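Calmodulin, putative (Entamoeba histolytica, PDB 4OCI) binds calcium through an EF-hand and takes part in initiating the phagocytosis of human erythrocytes by the amoeba. Local coordinates at residues N26-E29 against S30-V34; V37-T41 against S42-S46; S64-S67 against Q68-K72. All blocks are in the same frame, centred on the assembly; numbering follows the deposited sequence.

Contact 1: residues N26-E29 against S30-V34; sequences NEFE and SLVRV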
loop_
_atom_site.group_PDB
_atom_site.type_symbol
_atom_site.label_atom_id
_atom_site.label_comp_id
_atom_site.label_asym_id
_atom_site.label_seq_id
_atom_site.Cartn_x
_atom_site.Cartn_y
_atom_site.Cartn_z
ATOM N N ASN A 26 -3.488 -7.557 -2.660
ATOM C CA ASN A 26 -4.116 -8.205 -1.468
ATOM C C ASN A 26 -3.655 -9.632 -1.188
ATOM O O ASN A 26 -3.491 -9.991 -0.024
ATOM C CB ASN A 26 -5.633 -8.223 -1.573
ATOM C CG ASN A 26 -6.210 -6.889 -1.231
ATOM O OD1 ASN A 26 -5.598 -6.085 -0.475
ATOM N ND2 ASN A 26 -7.369 -6.598 -1.807
ATOM N N GLU A 27 -3.385 -10.427 -2.239
ATOM C CA GLU A 27 -2.832 -11.773 -2.066
ATOM C C GLU A 27 -1.431 -11.753 -1.497
ATOM O O GLU A 27 -1.110 -12.595 -0.652
ATOM C CB GLU A 27 -2.814 -12.567 -3.383
ATOM C CG GLU A 27 -4.274 -12.889 -3.861
ATOM C CD GLU A 27 -4.374 -13.299 -5.344
ATOM O OE1 GLU A 27 -3.357 -13.134 -6.087
ATOM O OE2 GLU A 27 -5.498 -13.776 -5.781
ATOM N N PHE A 28 -0.604 -10.826 -1.940
ATOM C CA PHE A 28 0.734 -10.645 -1.367
ATOM C C PHE A 28 0.698 -10.290 0.104
ATOM O O PHE A 28 1.404 -10.904 0.916
ATOM C CB PHE A 28 1.484 -9.586 -2.122
ATOM C CG PHE A 28 2.860 -9.265 -1.556
ATOM C CD1 PHE A 28 3.856 -10.211 -1.561
ATOM C CD2 PHE A 28 3.159 -7.996 -1.037
ATOM C CE1 PHE A 28 5.179 -9.909 -1.070
ATOM C CE2 PHE A 28 4.456 -7.719 -0.544
ATOM C CZ PHE A 28 5.438 -8.657 -0.553
ATOM N N GLU A 29 -0.161 -9.319 0.452
ATOM C CA GLU A 29 -0.254 -8.889 1.845
ATOM C C GLU A 29 -0.774 -10.049 2.726
ATOM O O GLU A 29 -0.257 -10.328 3.832
ATOM C CB GLU A 29 -1.197 -7.660 2.003
ATOM C CG GLU A 29 -1.142 -7.199 3.476
ATOM C CD GLU A 29 -2.300 -6.251 3.947
ATOM O OE1 GLU A 29 -3.134 -5.767 3.087
ATOM O OE2 GLU A 29 -2.343 -6.021 5.210
ATOM N N SER A 30 -1.762 -10.751 2.228
ATOM C CA SER A 30 -2.356 -11.792 2.957
ATOM C C SER A 30 -1.330 -13.005 3.163
ATOM O O SER A 30 -1.186 -13.576 4.270
ATOM C CB SER A 30 -3.728 -12.072 2.296
ATOM O OG SER A 30 -4.035 -13.422 2.411
ATOM N N LEU A 31 -0.497 -13.277 2.183
ATOM C CA LEU A 31 0.423 -14.388 2.263
ATOM C C LEU A 31 1.534 -14.080 3.193
ATOM O O LEU A 31 1.894 -14.941 4.030
ATOM C CB LEU A 31 0.988 -14.725 0.876
ATOM C CG LEU A 31 2.023 -15.864 0.720
ATOM C CD1 LEU A 31 1.491 -17.144 1.426
ATOM C CD2 LEU A 31 2.386 -16.176 -0.716
ATOM N N VAL A 32 2.068 -12.868 3.097
ATOM C CA VAL A 32 3.166 -12.393 3.961
ATOM C C VAL A 32 2.682 -12.365 5.410
ATOM O O VAL A 32 3.409 -12.824 6.326
ATOM C CB VAL A 32 3.659 -11.003 3.402
ATOM C CG1 VAL A 32 3.835 -9.982 4.442
ATOM C CG2 VAL A 32 4.865 -11.183 2.358
ATOM N N ARG A 33 1.438 -11.920 5.644
ATOM C CA ARG A 33 0.896 -12.001 7.011
ATOM C C ARG A 33 0.673 -13.435 7.514
ATOM O O ARG A 33 1.014 -13.726 8.689
ATOM C CB ARG A 33 -0.333 -11.151 7.204
ATOM C CG ARG A 33 0.032 -9.640 7.176
ATOM C CD ARG A 33 -1.218 -8.885 7.514
ATOM N NE ARG A 33 -1.058 -7.438 7.437
ATOM C CZ ARG A 33 -0.317 -6.709 8.249
ATOM N NH1 ARG A 33 0.445 -7.288 9.229
ATOM N NH2 ARG A 33 -0.319 -5.373 8.055
ATOM N N VAL A 34 0.036 -14.272 6.707
ATOM C CA VAL A 34 -0.014 -15.702 7.008
ATOM C C VAL A 34 1.356 -16.329 7.400
ATOM O O VAL A 34 1.413 -17.130 8.321
ATOM C CB VAL A 34 -0.657 -16.503 5.868
ATOM C CG1 VAL A 34 -0.249 -18.004 5.959
ATOM C CG2 VAL A 34 -2.134 -16.372 5.975
#

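Contact 2: residues V37-T41 against S42-S46; sequences VVMET and SAIAS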
loop_
_atom_site.group_PDB
_atom_site.type_symbol
_atom_site.label_atom_id
_atom_site.label_comp_id
_atom_site.label_asym_id
_atom_site.label_seq_id
_atom_site.Cartn_x
_atom_site.Cartn_y
_atom_site.Cartn_z
ATOM N N VAL A 37 4.878 -12.249 9.070
ATOM C CA VAL A 37 5.375 -10.867 9.050
ATOM C C VAL A 37 4.431 -9.933 9.812
ATOM O O VAL A 37 3.208 -10.015 9.652
ATOM C CB VAL A 37 5.655 -10.384 7.584
ATOM C CG1 VAL A 37 5.919 -8.916 7.532
ATOM C CG2 VAL A 37 6.871 -11.165 6.996
ATOM N N VAL A 38 5.016 -9.139 10.707
ATOM C CA VAL A 38 4.324 -8.142 11.514
ATOM C C VAL A 38 4.828 -6.785 11.100
ATOM O O VAL A 38 5.957 -6.410 11.395
ATOM C CB VAL A 38 4.566 -8.313 13.046
ATOM C CG1 VAL A 38 4.108 -7.059 13.768
ATOM C CG2 VAL A 38 3.763 -9.467 13.589
HETATM N N MSE A 39 3.985 -6.044 10.384
HETATM C CA MSE A 39 4.349 -4.710 9.923
HETATM C C MSE A 39 3.169 -3.974 9.253
HETATM O O MSE A 39 2.161 -4.583 8.991
HETATM C CB MSE A 39 5.571 -4.799 8.961
HETATM C CG MSE A 39 5.243 -5.161 7.576
HETATM SE SE MSE A 39 6.823 -5.327 6.365
HETATM C CE MSE A 39 8.016 -3.807 6.740
ATOM N N GLU A 40 3.309 -2.648 9.024
ATOM C CA GLU A 40 2.237 -1.809 8.558
ATOM C C GLU A 40 1.864 -2.278 7.179
ATOM O O GLU A 40 2.738 -2.569 6.389
ATOM C CB GLU A 40 2.691 -0.366 8.388
ATOM C CG GLU A 40 3.076 0.268 9.636
ATOM C CD GLU A 40 4.331 1.083 9.486
ATOM O OE1 GLU A 40 4.426 2.133 10.179
ATOM O OE2 GLU A 40 5.241 0.680 8.707
ATOM N N THR A 41 0.573 -2.258 6.891
ATOM C CA THR A 41 0.062 -2.537 5.558
ATOM C C THR A 41 0.725 -1.676 4.503
ATOM O O THR A 41 1.020 -2.147 3.375
ATOM C CB THR A 41 -1.457 -2.333 5.566
ATOM O OG1 THR A 41 -1.990 -3.373 6.384
ATOM C CG2 THR A 41 -2.101 -2.473 4.152
ATOM N N SER A 42 0.919 -0.404 4.781
ATOM C CA SER A 42 1.432 0.506 3.723
ATOM C C SER A 42 2.890 0.156 3.444
ATOM O O SER A 42 3.380 0.469 2.397
ATOM C CB SER A 42 1.333 1.990 4.113
ATOM O OG SER A 42 2.179 2.302 5.266
ATOM N N ALA A 43 3.598 -0.435 4.379
ATOM C CA ALA A 43 5.006 -0.809 4.142
ATOM C C ALA A 43 5.062 -2.090 3.241
ATOM O O ALA A 43 5.895 -2.202 2.314
ATOM C CB ALA A 43 5.767 -1.101 5.537
ATOM N N ILE A 44 4.187 -3.027 3.540
ATOM C CA ILE A 44 3.988 -4.238 2.676
ATOM C C ILE A 44 3.606 -3.788 1.249
ATOM O O ILE A 44 4.158 -4.277 0.282
ATOM C CB ILE A 44 2.838 -5.163 3.278
ATOM C CG1 ILE A 44 3.366 -5.709 4.643
ATOM C CG2 ILE A 44 2.562 -6.397 2.313
ATOM C CD1 ILE A 44 2.362 -6.618 5.472
ATOM N N ALA A 45 2.680 -2.843 1.125
ATOM C CA ALA A 45 2.174 -2.354 -0.159
ATOM C C ALA A 45 3.245 -1.614 -0.921
ATOM O O ALA A 45 3.349 -1.719 -2.149
ATOM C CB ALA A 45 0.874 -1.447 0.050
ATOM N N SER A 46 4.064 -0.877 -0.191
ATOM C CA SER A 46 5.176 -0.185 -0.773
ATOM C C SER A 46 6.208 -1.170 -1.380
ATOM O O SER A 46 6.737 -0.938 -2.427
ATOM C CB SER A 46 5.845 0.626 0.336
ATOM O OG SER A 46 6.883 1.349 -0.215
#

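Contact 3: residues S64-S67 against Q68-K72; sequences SCFS and QLKTK. With NA (sodium ion), chain C.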
loop_
_atom_site.group_PDB
_atom_site.type_symbol
_atom_site.label_atom_id
_atom_site.label_comp_id
_atom_site.label_asym_id
_atom_site.label_seq_id
_atom_site.Cartn_x
_atom_site.Cartn_y
_atom_site.Cartn_z
ATOM N N SER A 64 12.381 -13.055 -3.077
ATOM C CA SER A 64 13.268 -11.906 -2.729
ATOM C C SER A 64 12.644 -10.941 -1.759
ATOM O O SER A 64 13.260 -10.653 -0.738
ATOM C CB SER A 64 13.698 -11.168 -3.976
ATOM O OG SER A 64 14.333 -12.140 -4.818
ATOM N N CYS A 65 11.411 -10.505 -2.022
ATOM C CA CYS A 65 10.673 -9.558 -1.129
ATOM C C CYS A 65 10.420 -10.145 0.236
ATOM O O CYS A 65 10.627 -9.480 1.230
ATOM C CB CYS A 65 9.352 -9.095 -1.732
ATOM S SG CYS A 65 9.749 -8.053 -3.096
ATOM N N PHE A 66 10.011 -11.401 0.268
ATOM C CA PHE A 66 9.682 -12.056 1.497
ATOM C C PHE A 66 10.943 -12.166 2.391
ATOM O O PHE A 66 10.857 -11.875 3.599
ATOM C CB PHE A 66 8.964 -13.412 1.257
ATOM C CG PHE A 66 8.679 -14.148 2.503
ATOM C CD1 PHE A 66 7.809 -13.594 3.450
ATOM C CD2 PHE A 66 9.318 -15.374 2.777
ATOM C CE1 PHE A 66 7.594 -14.245 4.629
ATOM C CE2 PHE A 66 9.084 -16.050 3.956
ATOM C CZ PHE A 66 8.258 -15.499 4.894
ATOM N N SER A 67 12.093 -12.538 1.821
ATOM C CA SER A 67 13.354 -12.537 2.570
ATOM C C SER A 67 13.648 -11.189 3.150
ATOM O O SER A 67 14.117 -11.105 4.276
ATOM C CB SER A 67 14.565 -12.938 1.722
ATOM O OG SER A 67 14.417 -14.305 1.392
ATOM N N GLN A 68 13.375 -10.142 2.396
ATOM C CA GLN A 68 13.693 -8.807 2.850
ATOM C C GLN A 68 12.718 -8.291 3.891
ATOM O O GLN A 68 13.155 -7.768 4.916
ATOM C CB GLN A 68 13.877 -7.872 1.692
ATOM C CG GLN A 68 13.671 -6.406 1.982
ATOM C CD GLN A 68 13.459 -5.610 0.691
ATOM O OE1 GLN A 68 12.407 -4.950 0.495
ATOM N NE2 GLN A 68 14.459 -5.689 -0.223
ATOM N N LEU A 69 11.409 -8.475 3.672
ATOM C CA LEU A 69 10.432 -8.270 4.725
ATOM C C LEU A 69 10.809 -8.970 6.016
ATOM O O LEU A 69 10.655 -8.397 7.095
ATOM C CB LEU A 69 8.995 -8.635 4.279
ATOM C CG LEU A 69 8.533 -7.776 3.103
ATOM C CD1 LEU A 69 7.079 -8.061 2.646
ATOM C CD2 LEU A 69 8.781 -6.276 3.335
ATOM N N LYS A 70 11.301 -10.198 5.928
ATOM C CA LYS A 70 11.604 -11.002 7.119
ATOM C C LYS A 70 12.688 -10.387 7.985
ATOM O O LYS A 70 12.596 -10.461 9.233
ATOM C CB LYS A 70 11.939 -12.443 6.796
ATOM C CG LYS A 70 10.773 -13.330 6.852
ATOM C CD LYS A 70 11.213 -14.762 6.723
ATOM C CE LYS A 70 12.388 -14.912 5.758
ATOM N NZ LYS A 70 12.678 -16.355 5.462
ATOM N N THR A 71 13.669 -9.746 7.345
ATOM C CA THR A 71 14.729 -9.030 8.043
ATOM C C THR A 71 14.191 -7.743 8.598
ATOM O O THR A 71 14.385 -7.448 9.776
ATOM C CB THR A 71 16.005 -8.766 7.134
ATOM O OG1 THR A 71 15.760 -7.709 6.187
ATOM C CG2 THR A 71 16.406 -10.045 6.384
ATOM N N LYS A 72 13.493 -6.985 7.753
ATOM C CA LYS A 72 12.916 -5.682 8.150
ATOM C C LYS A 72 11.788 -5.721 9.224
ATOM O O LYS A 72 11.133 -4.695 9.479
ATOM C CB LYS A 72 12.451 -4.884 6.915
ATOM C CG LYS A 72 13.594 -4.344 6.070
ATOM C CD LYS A 72 13.154 -3.175 5.183
ATOM C CE LYS A 72 12.222 -3.617 4.045
ATOM N NZ LYS A 72 12.522 -2.862 2.757
HETATM NA NA NA C . 13.904 -14.557 -5.228
#

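Contact 1: residues N26-E29 against S30-V34
E29 and R33, one helical turn apart, form an i to i+4 salt bridge. Their side chains run side by side and in the same direction. Swung away from its own backbone N (chi1 -175°) and extended beyond CG, E29 presents OE2 to R33 NE at 2.9 Å. The oxygen uses its anti lone pair and meets the guanidinium at its edge, in its plane, along a nearly straight N-H...O line of 175°; the carboxylate itself is turned 62° from that plane. The hydroxyl OG1 of T41 also bonds to E29 OE2 and to R33 NH2, and NH2 reaches the carbonyl of M39 as well, so the linker and helix 41-50 both hold the pair.

The apolar part lies on the buried side. V32 CG2 sits 4.1 Å from the centroid of the F28 ring, an off-centre CH-pi contact, with CE1 of F28 its nearest ring atom at 3.7 Å.

Main-chain bonds run beneath both pairs: R33 N donates to E29 O at 2.9 Å and V32 N to F28 O at 3.0 Å.

The arrangement is that of the exiting helix of an EF-hand, with E27 at the twelfth position of the loop that starts at D16. Its carboxylate oxygens accept from the backbone N of G17 and of T24, and its side chain lies about 4 Å from the bound calcium ion.

Contact 2: residues V37-T41 against S42-S46
An N-cap and the first turn of helix 41-50 make up this contact, at the end of the linker that leads out of an EF-hand helix; it shows how a loop residue can start a helix through its carbonyl. E40 holds the N-cap position. Its O accepts from I44 N at 3.2 Å, with the N-H...O angle close to straight (170°) and the donor in the carbonyl plane, and takes a second, weak bond from A43 N. One residue on, T41 O receives A45 N at 2.9 Å, and the regular helical pattern is under way. The side chain of E40 bends at chi2, which lays OE2 alongside the methyl of A43, 3.7 Å from its CB.

Apolar contact comes from M39, present as selenomethionine. Its CB points toward the new helix, and CG, in the crowded position between backbone N and carbonyl carbon (chi1 82°), rests 3.5 Å from I44 CG1; the two side chains cross obliquely. A bend at chi3 then carries CE to the CB of A43, 3.7 Å away, while SE lies 3.9 Å from I44 CG1. The selenomethionine therefore covers two successive residues of the first turn.

Besides E29, T41 OG1 is hydrogen-bonded to H144 O, in the run of C-terminal histidines that is probably a purification tag. S42 OG bonds to H146 O and to N49 ND2 of the second subunit, whose A45 packs on A45 here. Helix 41-50 is thus wedged between helix 25-34 and the partner chain, while M39 and V37 pack on L69 and F66 of helix 59-71.

Contact 3: residues S64-S67 against Q68-K72
The F66 ring swings away from its own backbone N (chi1 177°), and the first torsion of K70 (chi1 -93°) puts CG over its face, so that a lysine's methylene chain meets an aromatic ring one turn away; a bend at chi3 (-36°) then steers CE and NZ along the ring. K70 CG stands 3.8 Å above the ring plane, offset toward the rim, in a CH-pi contact. The chain continues with CD at 3.6 Å from F66 CZ and NZ at 3.9 Å from F66 CE2. The exposed lysine thereby spreads its aliphatic part over a buried phenylalanine.

Main-chain bonds carry the same turn. L69 N donates to C65 O at 2.8 Å, and L69 CG lies against that same oxygen. The bond from T71 N to S67 O, at 3.4 Å, is weak, whereas K72 N still bonds to Q68 O, although K72 is the first residue to leave helical geometry. Here Q68 O is gripped by two donors, K72 N and the hydroxyl of T71. T71 OG1 is 2.9 Å from Q68 O, in the carbonyl plane and on a lone pair, while K72 NZ makes a weak bond to Q68 OE1.

At the other end, S64 OG binds the sodium ion at 2.5 Å in a site shared with E60 O and T63 OG1. Helix 59-71 begins before S64 and ends at T71; C65 and L69 face F28 of helix 25-34 and T47 of helix 41-50, F66 packs on V32, and L69 also meets the linker residue M39.

The three contacts are local turns of successive elements that meet in one shared apolar interior. Contacts 1 and 2 have centres 10 Å apart and are tied by two probable hydrogen bonds, R33 NH2 to M39 O at 2.8 Å and E29 OE2 to T41 OG1 at 2.9 Å. Contact 3 packs on both: F28 CZ lies 3.6 Å from L69 CD1, and M39 SE lies 3.7 Å from L69 CD2, so L69 touches both earlier contacts. V37 CG2 adds an approach of 4.0 Å to F66 CE1. The side chain of E27 in contact 1 lies near the calcium ion, whereas S64 of contact 3 binds the sodium ion.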